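Precorrin-6A reductase (Rhodobacter capsulatus, PDB 4X7G) catalyses the NADPH-dependent reduction of precorrin-6A during cobalamin biosynthesis, in a protein built of two Rossmann-fold domains. Local coordinates at residues V68-H73 with L94-R99; F75-S80 with D221-P226. One frame throughout, in Å; residues are numbered along the deposited sequence.

Overall arrangement
Contacts 1 and 2 have centres about 11 Å apart and are interleaved along the chain: 68-73, 75-80, 94-99, then 221-226. Strand 67-70, helix 77-90 and strand 93-97 follow one another as a beta-alpha-beta unit; contact 1 pairs its two strands in the first parallel sheet, and contact 2 sets the start of its helix against the segment running from strand 216-220 of the second sheet to strand 229-231, at the edge of the first. This return, and strand 109-113 at the edge of the second sheet, are consistent with the strand swap reported between the two Rossmann-fold domains. S80 and R222 of contact 2 meet D70 and R99 of contact 1, and both contacts touch NADP.

Contact 1 (V68-H73 with L94-R99); sequences VIDATH and LCAFER. With NAP (NADP nicotinamide-adenine-dinucleotide phosphate), chain B.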
ATOM      1  N   VAL A  68      16.580   8.009   1.807  1.00 11.19           N
ATOM      2  CA  VAL A  68      15.490   7.218   1.295  1.00 10.55           C
ATOM      3  C   VAL A  68      14.256   7.451   2.168  1.00 10.72           C
ATOM      4  O   VAL A  68      14.314   7.326   3.371  1.00 10.65           O
ATOM      5  CB  VAL A  68      15.814   5.717   1.298  1.00 11.04           C
ATOM      6  CG1 VAL A  68      14.635   4.877   0.818  1.00 11.96           C
ATOM      7  CG2 VAL A  68      17.027   5.456   0.425  1.00 13.00           C
ATOM      8  N   ILE A  69      13.126   7.738   1.503  1.00 10.29           N
ATOM      9  CA  ILE A  69      11.806   7.682   2.157  1.00  9.75           C
ATOM     10  C   ILE A  69      11.080   6.483   1.617  1.00 10.31           C
ATOM     11  O   ILE A  69      10.786   6.402   0.433  1.00 10.90           O
ATOM     12  CB  ILE A  69      10.967   8.948   1.946  1.00 10.15           C
ATOM     13  CG1 ILE A  69      11.764  10.183   2.397  1.00 11.27           C
ATOM     14  CG2 ILE A  69       9.660   8.774   2.737  1.00 11.42           C
ATOM     15  CD1 ILE A  69      12.139  10.251   3.839  1.00 13.75           C
ATOM     16  N   ASP A  70      10.896   5.512   2.521  1.00 10.61           N
ATOM     17  CA  ASP A  70      10.161   4.319   2.167  1.00 10.68           C
ATOM     18  C   ASP A  70       8.688   4.579   2.366  1.00  9.97           C
ATOM     19  O   ASP A  70       8.181   4.472   3.480  1.00 11.31           O
ATOM     20  CB  ASP A  70      10.630   3.139   3.042  1.00 11.33           C
ATOM     21  CG  ASP A  70       9.776   1.925   2.858  1.00 12.34           C
ATOM     22  OD1 ASP A  70       8.943   1.892   1.938  1.00 11.77           O
ATOM     23  OD2 ASP A  70       9.937   0.975   3.703  1.00 13.76           O
ATOM     24  N   ALA A  71       7.978   4.943   1.297  1.00 10.25           N
ATOM     25  CA  ALA A  71       6.542   5.209   1.309  1.00  9.94           C
ATOM     26  C   ALA A  71       5.806   4.096   0.611  1.00 10.21           C
ATOM     27  O   ALA A  71       4.779   4.321  -0.001  1.00 11.56           O
ATOM     28  CB  ALA A  71       6.233   6.579   0.748  1.00 10.76           C
ATOM     29  N   THR A  72       6.375   2.901   0.672  1.00 10.10           N
ATOM     30  CA  THR A  72       5.651   1.722   0.131  1.00 10.69           C
ATOM     31  C   THR A  72       4.481   1.348   1.071  1.00 10.16           C
ATOM     32  O   THR A  72       4.375   1.723   2.206  1.00 11.88           O
ATOM     33  CB  THR A  72       6.587   0.550  -0.054  1.00 10.55           C
ATOM     34  OG1 THR A  72       7.050   0.020   1.225  1.00 12.21           O
ATOM     35  CG2 THR A  72       7.756   0.845  -0.963  1.00 11.79           C
ATOM     36  N   HIS A  73       3.657   0.493   0.519  1.00 10.83           N
ATOM     37  CA  HIS A  73       2.575  -0.042   1.275  1.00 10.63           C
ATOM     38  C   HIS A  73       3.092  -0.745   2.520  1.00 10.36           C
ATOM     39  O   HIS A  73       4.078  -1.487   2.444  1.00 11.16           O
ATOM     40  CB  HIS A  73       1.782  -1.010   0.407  1.00 11.66           C
ATOM     41  CG  HIS A  73       0.404  -1.282   0.900  1.00 11.90           C
ATOM     42  ND1 HIS A  73       0.124  -2.158   1.938  1.00 12.19           N
ATOM     43  CD2 HIS A  73      -0.769  -0.662   0.589  1.00 12.48           C
ATOM     44  CE1 HIS A  73      -1.188  -2.124   2.163  1.00 13.53           C
ATOM     45  NE2 HIS A  73      -1.749  -1.252   1.347  1.00 13.52           N
ATOM     46  N   LEU A  94      17.337   6.697   6.311  1.00 12.91           N
ATOM     47  CA  LEU A  94      16.045   6.086   5.909  1.00 12.45           C
ATOM     48  C   LEU A  94      14.925   6.444   6.870  1.00 12.61           C
ATOM     49  O   LEU A  94      15.088   6.369   8.091  1.00 12.36           O
ATOM     50  CB  LEU A  94      16.200   4.568   5.955  1.00 12.33           C
ATOM     51  CG  LEU A  94      14.972   3.701   5.747  1.00 12.53           C
ATOM     52  CD1 LEU A  94      14.392   3.896   4.382  1.00 12.97           C
ATOM     53  CD2 LEU A  94      15.312   2.219   5.940  1.00 12.44           C
ATOM     54  N   CYS A  95      13.781   6.897   6.338  1.00 12.23           N
ATOM     55  CA  CYS A  95      12.570   6.986   7.134  1.00 11.56           C
ATOM     56  C   CYS A  95      11.465   6.286   6.386  1.00 11.40           C
ATOM     57  O   CYS A  95      11.346   6.424   5.141  1.00 11.86           O
ATOM     58  CB  CYS A  95      12.097   8.388   7.379  1.00 13.02           C
ATOM     59  SG  CYS A  95      11.072   8.427   8.905  1.00 14.96           S
ATOM     60  N   ALA A  96      10.594   5.560   7.085  1.00 11.90           N
ATOM     61  CA  ALA A  96       9.373   4.983   6.459  1.00 12.86           C
ATOM     62  C   ALA A  96       8.244   5.909   6.688  1.00 12.45           C
ATOM     63  O   ALA A  96       7.889   6.211   7.809  1.00 14.75           O
ATOM     64  CB  ALA A  96       9.060   3.596   7.085  1.00 14.73           C
ATOM     65  N   PHE A  97       7.563   6.313   5.613  1.00 12.19           N
ATOM     66  CA  PHE A  97       6.392   7.099   5.666  1.00 11.82           C
ATOM     67  C   PHE A  97       5.213   6.187   5.650  1.00 13.58           C
ATOM     68  O   PHE A  97       4.765   5.678   4.612  1.00 16.02           O
ATOM     69  CB  PHE A  97       6.309   8.051   4.465  1.00 12.20           C
ATOM     70  CG  PHE A  97       5.141   8.975   4.449  1.00 12.15           C
ATOM     71  CD1 PHE A  97       4.269   9.157   5.540  1.00 12.40           C
ATOM     72  CD2 PHE A  97       4.858   9.797   3.330  1.00 11.90           C
ATOM     73  CE1 PHE A  97       3.202  10.070   5.482  1.00 13.57           C
ATOM     74  CE2 PHE A  97       3.871  10.724   3.290  1.00 13.14           C
ATOM     75  CZ  PHE A  97       3.019  10.827   4.322  1.00 13.78           C
ATOM     76  N   GLU A  98       4.780   5.874   6.851  1.00 15.04           N
ATOM     77  CA  GLU A  98       3.559   5.039   7.030  1.00 20.56           C
ATOM     78  C   GLU A  98       2.804   5.494   8.227  1.00 17.18           C
ATOM     79  O   GLU A  98       3.393   5.838   9.290  1.00 17.16           O
ATOM     80  CB  GLU A  98       3.870   3.635   7.058  1.00 25.42           C
ATOM     81  CG  GLU A  98       4.714   3.153   8.164  1.00 26.75           C
ATOM     82  CD  GLU A  98       4.484   1.627   8.530  1.00 29.85           C
ATOM     83  OE1 GLU A  98       4.224   0.717   7.683  1.00 35.22           O
ATOM     84  OE2 GLU A  98       4.719   1.292   9.687  1.00 28.12           O
ATOM     85  N   ARG A  99       1.524   5.540   8.035  1.00 14.70           N
ATOM     86  CA  ARG A  99       0.577   6.154   8.988  1.00 16.00           C
ATOM     87  C   ARG A  99       0.254   5.042  10.005  1.00 13.41           C
ATOM     88  O   ARG A  99       0.643   3.882   9.852  1.00 14.21           O
ATOM     89  CB  ARG A  99      -0.669   6.648   8.341  1.00 15.70           C
ATOM     90  CG  ARG A  99      -0.369   7.696   7.310  1.00 20.51           C
ATOM     91  CD  ARG A  99      -1.429   7.570   6.389  1.00 32.70           C
ATOM     92  NE  ARG A  99      -2.501   8.386   6.709  1.00 30.33           N
ATOM     93  CZ  ARG A  99      -2.554   9.658   6.326  1.00 37.27           C
ATOM     94  NH1 ARG A  99      -1.488  10.238   5.801  1.00 38.26           N
ATOM     95  NH2 ARG A  99      -3.625  10.385   6.552  1.00 38.98           N
TER
HETATM   96  PA  NAP B 301       7.015  -6.524  -1.686  1.00 15.82           P
HETATM   97  O1A NAP B 301       6.478  -7.946  -1.616  1.00 18.47           O
HETATM   98  O2A NAP B 301       7.450  -5.951  -0.520  1.00 15.80           O
HETATM   99  O5B NAP B 301       8.115  -6.384  -2.753  1.00 17.88           O
HETATM  100  C5B NAP B 301       8.638  -7.430  -3.596  1.00 17.73           C
HETATM  101  C4B NAP B 301       9.767  -6.984  -4.493  1.00 15.94           C
HETATM  102  O4B NAP B 301       9.233  -5.961  -5.444  1.00 16.40           O
HETATM  103  C3B NAP B 301      10.822  -6.155  -3.811  1.00 16.66           C
HETATM  104  O3B NAP B 301      11.754  -7.006  -3.141  1.00 20.16           O
HETATM  105  C2B NAP B 301      11.385  -5.312  -4.881  1.00 16.37           C
HETATM  106  O2B NAP B 301      12.134  -6.126  -5.804  1.00 17.83           O
HETATM  107  C1B NAP B 301      10.214  -4.917  -5.626  1.00 14.98           C
HETATM  108  N9A NAP B 301       9.561  -3.656  -5.184  1.00 14.67           N
HETATM  109  C8A NAP B 301       8.551  -3.490  -4.263  1.00 13.63           C
HETATM  110  N7A NAP B 301       8.221  -2.176  -4.139  1.00 13.82           N
HETATM  111  C5A NAP B 301       9.118  -1.532  -4.946  1.00 12.63           C
HETATM  112  C6A NAP B 301       9.298  -0.131  -5.258  1.00 12.56           C
HETATM  113  N6A NAP B 301       8.463   0.815  -4.806  1.00 13.41           N
HETATM  114  N1A NAP B 301      10.291   0.234  -6.098  1.00 13.34           N
HETATM  115  C2A NAP B 301      11.110  -0.777  -6.596  1.00 15.07           C
HETATM  116  N3A NAP B 301      11.048  -2.097  -6.427  1.00 13.99           N
HETATM  117  C4A NAP B 301      10.022  -2.438  -5.598  1.00 13.42           C
HETATM  118  O3  NAP B 301       5.911  -5.494  -2.253  1.00 19.20           O
HETATM  119  PN  NAP B 301       4.564  -5.697  -3.158  1.00 17.41           P
HETATM  120  O1N NAP B 301       3.390  -6.103  -2.278  1.00 19.51           O
HETATM  121  O2N NAP B 301       4.851  -6.522  -4.337  1.00 19.97           O
HETATM  122  O5D NAP B 301       4.235  -4.168  -3.554  1.00 17.56           O
HETATM  123  C5D NAP B 301       4.490  -3.728  -4.919  1.00 17.48           C
HETATM  124  C4D NAP B 301       4.235  -2.302  -4.974  1.00 16.47           C
HETATM  125  O4D NAP B 301       2.845  -2.058  -4.854  1.00 18.13           O
HETATM  126  C3D NAP B 301       5.017  -1.416  -3.974  1.00 16.48           C
HETATM  127  O3D NAP B 301       5.508  -0.197  -4.552  1.00 17.01           O
HETATM  128  C2D NAP B 301       3.948  -1.101  -2.929  1.00 16.88           C
HETATM  129  O2D NAP B 301       4.046   0.098  -2.265  1.00 15.31           O
HETATM  130  C1D NAP B 301       2.665  -1.141  -3.802  1.00 17.56           C
HETATM  131  N1N NAP B 301       1.569  -1.570  -3.066  1.00 15.35           N
HETATM  132  C2N NAP B 301       1.414  -2.523  -2.386  1.00 31.10           C
HETATM  133  C3N NAP B 301       0.176  -2.432  -1.859  1.00 28.40           C
HETATM  134  C7N NAP B 301       0.418  -3.710  -1.092  1.00 29.76           C
HETATM  135  O7N NAP B 301       1.683  -4.002  -1.429  1.00 18.32           O
HETATM  136  N7N NAP B 301      -0.561  -4.271  -0.254  1.00 17.58           N
HETATM  137  C4N NAP B 301      -0.762  -1.216  -2.152  1.00 29.80           C
HETATM  138  C5N NAP B 301      -0.499  -0.035  -3.068  1.00 13.88           C
HETATM  139  C6N NAP B 301       0.786  -0.426  -3.380  1.00 28.11           C
HETATM  140  P2B NAP B 301      13.756  -6.242  -5.652  1.00 22.60           P
HETATM  141  O1X NAP B 301      14.055  -6.878  -6.987  1.00 25.32           O
HETATM  142  O2X NAP B 301      14.304  -4.960  -5.393  1.00 21.10           O
HETATM  143  O3X NAP B 301      14.119  -6.979  -4.329  1.00 27.76           O
HETATM  144  O   HOH W   1       3.117   3.816   3.447  1.00 19.69           O
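Oxygen OD1 of D70, whose backbone pairs with A96 across the sheet, takes two bonds from T72: backbone N of T72 meets OD1 at 3.0 Å, closing an Asx turn, and OG1 of T72 meets it at 2.8 Å on the syn lone pair. The other carboxylate oxygen, OD2, is held by S80 and by a salt bridge to R228. Strands 67-70 and 93-97 are parallel neighbours in a Rossmann-type sheet, the two strands of a beta-alpha-beta unit. Their ladder runs from C95 N on V68 O through D70 N on C95 O, at 2.8 Å, to F97 N on D70 O, where the donor sits 45° out of the carbonyl plane. On the face covered by helix 77-90, CG1 of V68, anti to its backbone N (chi1 177°), packs on CD1 of L94 at 3.7 Å. On the other face I69 spans two neighbours: CG2 touches CB of F97 at 3.8 Å, while CD1 approaches CB of C95, whose sulfur is in a disulfide with C231. Where the strands end, one water donates to T72 O and F97 O, and H73 N gives a straight 2.8 Å hydrogen bond to the ribose oxygen O2D of NADP.

Contact 2 (F75-S80 with D221-P226); sequences FAAQMS and DRPAVP. With NAP (NADP nicotinamide-adenine-dinucleotide phosphate), chain B.
P223 lays its CD over the centre of the F75 ring, 3.7 Å from the centroid and only 9° off the ring normal, a CH-pi contact. The far end of the same ring meets the preceding residues: CZ of F75 lies 3.3 Å from the carbonyl O of D221, and CE1 is 3.7 Å from CG of R222, whose guanidinium plane stands 82° from that of the ring. With CG anti to its carbonyl carbon (chi1 -76°), F75 sends the ring out to this segment. Replacing F75 by an alanine removes the ring, which is likely to strip CD of P223 of its aromatic partner and open a gap beside CG of R222 and O of D221. Farther on, CB of A77 touches both CG of P223 and CG2 of V225, 3.9 Å from each, and the other valine methyl, CG1, rests on CB of S80 at 3.8 Å. No hydrogen bond crosses between the segments; the contact is made mainly by apolar side-chain groups.

Polar groups lie behind this layer. R222 is extended, and its guanidinium donates to the carbonyl oxygens of N197, A198 and R99, which probably fixes the chain with its CG at the ring; the hydroxyl of S80 is hydrogen-bonded to OD2 of D70. On the cofactor side, M79 N donates to O2A of NADP at 2.9 Å, and the selenium of this selenomethionine comes within 3.3 Å of C4A of the adenine. With A76 as N-cap, helix 77-90, which follows strand 67-70, turns its N-terminal amides to the diphosphate and would be expected to stabilise its negative charge, as part of a cofactor site at the C-terminal edge of a Rossmann-type parallel sheet, where helix N-termini face the dinucleotide.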
ATOM      1  N   PHE A  75       2.115  -3.431   3.701  1.00 11.59           N
ATOM      2  CA  PHE A  75       2.178  -4.858   3.427  1.00 13.49           C
ATOM      3  C   PHE A  75       3.195  -5.239   2.418  1.00 13.39           C
ATOM      4  O   PHE A  75       3.476  -6.447   2.176  1.00 14.48           O
ATOM      5  CB  PHE A  75       0.785  -5.413   3.051  1.00 13.39           C
ATOM      6  CG  PHE A  75      -0.104  -5.564   4.249  1.00 12.69           C
ATOM      7  CD1 PHE A  75      -0.565  -4.495   4.949  1.00 13.00           C
ATOM      8  CD2 PHE A  75      -0.486  -6.875   4.672  1.00 13.55           C
ATOM      9  CE1 PHE A  75      -1.358  -4.646   6.084  1.00 13.57           C
ATOM     10  CE2 PHE A  75      -1.342  -6.994   5.747  1.00 14.69           C
ATOM     11  CZ  PHE A  75      -1.702  -5.926   6.461  1.00 13.69           C
ATOM     12  N   ALA A  76       3.933  -4.275   1.833  1.00 12.90           N
ATOM     13  CA  ALA A  76       5.094  -4.514   0.954  1.00 12.93           C
ATOM     14  C   ALA A  76       6.292  -4.638   1.863  1.00 13.51           C
ATOM     15  O   ALA A  76       7.156  -3.768   1.959  1.00 12.95           O
ATOM     16  CB  ALA A  76       5.235  -3.395  -0.073  1.00 13.89           C
ATOM     17  N   ALA A  77       6.343  -5.798   2.583  1.00 13.75           N
ATOM     18  CA  ALA A  77       7.274  -5.917   3.676  1.00 14.12           C
ATOM     19  C   ALA A  77       8.647  -6.353   3.206  1.00 14.17           C
ATOM     20  O   ALA A  77       9.617  -6.023   3.895  1.00 14.89           O
ATOM     21  CB  ALA A  77       6.749  -6.915   4.740  1.00 16.28           C
ATOM     22  N   GLN A  78       8.747  -6.974   2.072  1.00 14.59           N
ATOM     23  CA  GLN A  78      10.048  -7.363   1.518  0.50 15.32           C
ATOM     24  C   GLN A  78      10.818  -6.111   1.073  1.00 15.46           C
ATOM     25  O   GLN A  78      12.018  -5.936   1.366  1.00 14.91           O
ATOM     26  CB  GLN A  78       9.965  -8.303   0.298  0.50 15.72           C
ATOM     27  CG  GLN A  78      11.313  -8.908  -0.059  0.50 18.41           C
ATOM     28  CD  GLN A  78      11.884  -9.726   1.079  0.50 20.24           C
ATOM     29  OE1 GLN A  78      11.298 -10.748   1.530  0.50 22.63           O
ATOM     30  NE2 GLN A  78      13.038  -9.309   1.543  0.50 19.05           N
HETATM   31  N   MSE A  79      10.105  -5.196   0.377  1.00 14.02           N
HETATM   32  CA  MSE A  79      10.742  -3.988  -0.061  1.00 14.04           C
HETATM   33  C   MSE A  79      11.225  -3.237   1.139  1.00 12.79           C
HETATM   34  O   MSE A  79      12.309  -2.696   1.173  1.00 14.71           O
HETATM   35  CB  MSE A  79       9.755  -3.148  -0.882  1.00 14.08           C
HETATM   36  CG  MSE A  79      10.462  -1.889  -1.469  1.00 15.27           C
HETATM   37 SE   MSE A  79      11.832  -2.135  -2.812  1.00 16.89          SE
HETATM   38  CE  MSE A  79      12.283  -0.277  -2.834  1.00 30.39           C
ATOM     39  N   SER A  80      10.362  -3.080   2.127  1.00 12.59           N
ATOM     40  CA  SER A  80      10.719  -2.322   3.307  1.00 13.42           C
ATOM     41  C   SER A  80      11.904  -2.935   4.070  1.00 13.46           C
ATOM     42  O   SER A  80      12.817  -2.236   4.470  1.00 12.94           O
ATOM     43  CB  SER A  80       9.566  -2.150   4.247  1.00 12.44           C
ATOM     44  OG  SER A  80       8.536  -1.269   3.679  1.00 12.84           O
ATOM     45  N   ASP A 221      -3.936  -7.803  10.209  1.00 11.29           N
ATOM     46  CA  ASP A 221      -2.878  -7.043  10.848  1.00 13.45           C
ATOM     47  C   ASP A 221      -1.645  -6.984   9.963  1.00 12.79           C
ATOM     48  O   ASP A 221      -1.324  -7.832   9.173  1.00 12.63           O
ATOM     49  CB  ASP A 221      -2.592  -7.754  12.198  1.00 18.03           C
ATOM     50  CG  ASP A 221      -3.786  -7.673  13.180  1.00 16.92           C
ATOM     51  OD1 ASP A 221      -4.626  -6.762  13.121  1.00 23.93           O
ATOM     52  OD2 ASP A 221      -3.716  -8.513  14.052  1.00 38.92           O
ATOM     53  N   ARG A 222      -0.877  -5.854  10.177  1.00 12.95           N
ATOM     54  CA  ARG A 222       0.313  -5.648   9.406  1.00 13.90           C
ATOM     55  C   ARG A 222       1.414  -6.712   9.662  1.00 13.41           C
ATOM     56  O   ARG A 222       1.488  -7.203  10.794  1.00 15.20           O
ATOM     57  CB  ARG A 222       0.906  -4.285   9.728  1.00 13.75           C
ATOM     58  CG  ARG A 222       0.118  -3.140   9.127  1.00 13.20           C
ATOM     59  CD  ARG A 222       0.617  -1.850   9.666  1.00 13.20           C
ATOM     60  NE  ARG A 222      -0.084  -0.704   9.087  1.00 12.84           N
ATOM     61  CZ  ARG A 222       0.179   0.559   9.389  1.00 13.19           C
ATOM     62  NH1 ARG A 222       1.142   0.849  10.289  1.00 14.31           N
ATOM     63  NH2 ARG A 222      -0.425   1.523   8.788  1.00 13.64           N
ATOM     64  N   PRO A 223       2.228  -7.011   8.663  1.00 14.30           N
ATOM     65  CA  PRO A 223       3.307  -7.995   8.783  1.00 15.63           C
ATOM     66  C   PRO A 223       4.488  -7.309   9.527  1.00 16.80           C
ATOM     67  O   PRO A 223       4.629  -6.104   9.551  1.00 16.78           O
ATOM     68  CB  PRO A 223       3.695  -8.287   7.340  1.00 19.11           C
ATOM     69  CG  PRO A 223       3.378  -7.001   6.601  1.00 17.05           C
ATOM     70  CD  PRO A 223       2.159  -6.463   7.262  1.00 15.23           C
ATOM     71  N   ALA A 224       5.359  -8.157  10.069  1.00 18.15           N
ATOM     72  CA  ALA A 224       6.618  -7.733  10.707  1.00 18.52           C
ATOM     73  C   ALA A 224       7.551  -7.094   9.678  1.00 17.10           C
ATOM     74  O   ALA A 224       7.719  -7.619   8.564  1.00 19.35           O
ATOM     75  CB  ALA A 224       7.314  -8.939  11.336  1.00 21.22           C
ATOM     76  N   VAL A 225       8.186  -6.007  10.110  1.00 16.35           N
ATOM     77  CA  VAL A 225       9.263  -5.380   9.364  1.00 17.72           C
ATOM     78  C   VAL A 225      10.363  -4.966  10.344  1.00 16.32           C
ATOM     79  O   VAL A 225      10.058  -4.526  11.407  1.00 18.09           O
ATOM     80  CB  VAL A 225       8.750  -4.110   8.623  1.00 20.26           C
ATOM     81  CG1 VAL A 225       9.861  -3.385   7.839  1.00 21.69           C
ATOM     82  CG2 VAL A 225       7.564  -4.480   7.684  1.00 21.68           C
ATOM     83  N   PRO A 226      11.619  -5.098   9.963  1.00 17.32           N
ATOM     84  CA  PRO A 226      12.659  -4.677  10.877  1.00 17.94           C
ATOM     85  C   PRO A 226      12.566  -3.224  11.247  1.00 17.88           C
ATOM     86  O   PRO A 226      11.959  -2.382  10.512  1.00 18.56           O
ATOM     87  CB  PRO A 226      13.916  -4.871  10.059  1.00 21.17           C
ATOM     88  CG  PRO A 226      13.611  -5.975   9.093  1.00 24.29           C
ATOM     89  CD  PRO A 226      12.139  -5.743   8.774  1.00 19.89           C
TER
HETATM   90  PA  NAP B 301       7.015  -6.524  -1.686  1.00 15.82           P
HETATM   91  O1A NAP B 301       6.478  -7.946  -1.616  1.00 18.47           O
HETATM   92  O2A NAP B 301       7.450  -5.951  -0.520  1.00 15.80           O
HETATM   93  O5B NAP B 301       8.115  -6.384  -2.753  1.00 17.88           O
HETATM   94  C5B NAP B 301       8.638  -7.430  -3.596  1.00 17.73           C
HETATM   95  C4B NAP B 301       9.767  -6.984  -4.493  1.00 15.94           C
HETATM   96  O4B NAP B 301       9.233  -5.961  -5.444  1.00 16.40           O
HETATM   97  C3B NAP B 301      10.822  -6.155  -3.811  1.00 16.66           C
HETATM   98  O3B NAP B 301      11.754  -7.006  -3.141  1.00 20.16           O
HETATM   99  C2B NAP B 301      11.385  -5.312  -4.881  1.00 16.37           C
HETATM  100  O2B NAP B 301      12.134  -6.126  -5.804  1.00 17.83           O
HETATM  101  C1B NAP B 301      10.214  -4.917  -5.626  1.00 14.98           C
HETATM  102  N9A NAP B 301       9.561  -3.656  -5.184  1.00 14.67           N
HETATM  103  C8A NAP B 301       8.551  -3.490  -4.263  1.00 13.63           C
HETATM  104  N7A NAP B 301       8.221  -2.176  -4.139  1.00 13.82           N
HETATM  105  C5A NAP B 301       9.118  -1.532  -4.946  1.00 12.63           C
HETATM  106  C6A NAP B 301       9.298  -0.131  -5.258  1.00 12.56           C
HETATM  107  N6A NAP B 301       8.463   0.815  -4.806  1.00 13.41           N
HETATM  108  N1A NAP B 301      10.291   0.234  -6.098  1.00 13.34           N
HETATM  109  C2A NAP B 301      11.110  -0.777  -6.596  1.00 15.07           C
HETATM  110  N3A NAP B 301      11.048  -2.097  -6.427  1.00 13.99           N
HETATM  111  C4A NAP B 301      10.022  -2.438  -5.598  1.00 13.42           C
HETATM  112  O3  NAP B 301       5.911  -5.494  -2.253  1.00 19.20           O
HETATM  113  PN  NAP B 301       4.564  -5.697  -3.158  1.00 17.41           P
HETATM  114  O1N NAP B 301       3.390  -6.103  -2.278  1.00 19.51           O
HETATM  115  O2N NAP B 301       4.851  -6.522  -4.337  1.00 19.97           O
HETATM  116  O5D NAP B 301       4.235  -4.168  -3.554  1.00 17.56           O
HETATM  117  C5D NAP B 301       4.490  -3.728  -4.919  1.00 17.48           C
HETATM  118  C4D NAP B 301       4.235  -2.302  -4.974  1.00 16.47           C
HETATM  119  O4D NAP B 301       2.845  -2.058  -4.854  1.00 18.13           O
HETATM  120  C3D NAP B 301       5.017  -1.416  -3.974  1.00 16.48           C
HETATM  121  O3D NAP B 301       5.508  -0.197  -4.552  1.00 17.01           O
HETATM  122  C2D NAP B 301       3.948  -1.101  -2.929  1.00 16.88           C
HETATM  123  O2D NAP B 301       4.046   0.098  -2.265  1.00 15.31           O
HETATM  124  C1D NAP B 301       2.665  -1.141  -3.802  1.00 17.56           C
HETATM  125  N1N NAP B 301       1.569  -1.570  -3.066  1.00 15.35           N
HETATM  126  C2N NAP B 301       1.414  -2.523  -2.386  1.00 31.10           C
HETATM  127  C3N NAP B 301       0.176  -2.432  -1.859  1.00 28.40           C
HETATM  128  C7N NAP B 301       0.418  -3.710  -1.092  1.00 29.76           C
HETATM  129  O7N NAP B 301       1.683  -4.002  -1.429  1.00 18.32           O
HETATM  130  N7N NAP B 301      -0.561  -4.271  -0.254  1.00 17.58           N
HETATM  131  C4N NAP B 301      -0.762  -1.216  -2.152  1.00 29.80           C
HETATM  132  C5N NAP B 301      -0.499  -0.035  -3.068  1.00 13.88           C
HETATM  133  C6N NAP B 301       0.786  -0.426  -3.380  1.00 28.11           C
HETATM  134  P2B NAP B 301      13.756  -6.242  -5.652  1.00 22.60           P
HETATM  135  O1X NAP B 301      14.055  -6.878  -6.987  1.00 25.32           O
HETATM  136  O2X NAP B 301      14.304  -4.960  -5.393  1.00 21.10           O
HETATM  137  O3X NAP B 301      14.119  -6.979  -4.329  1.00 27.76           O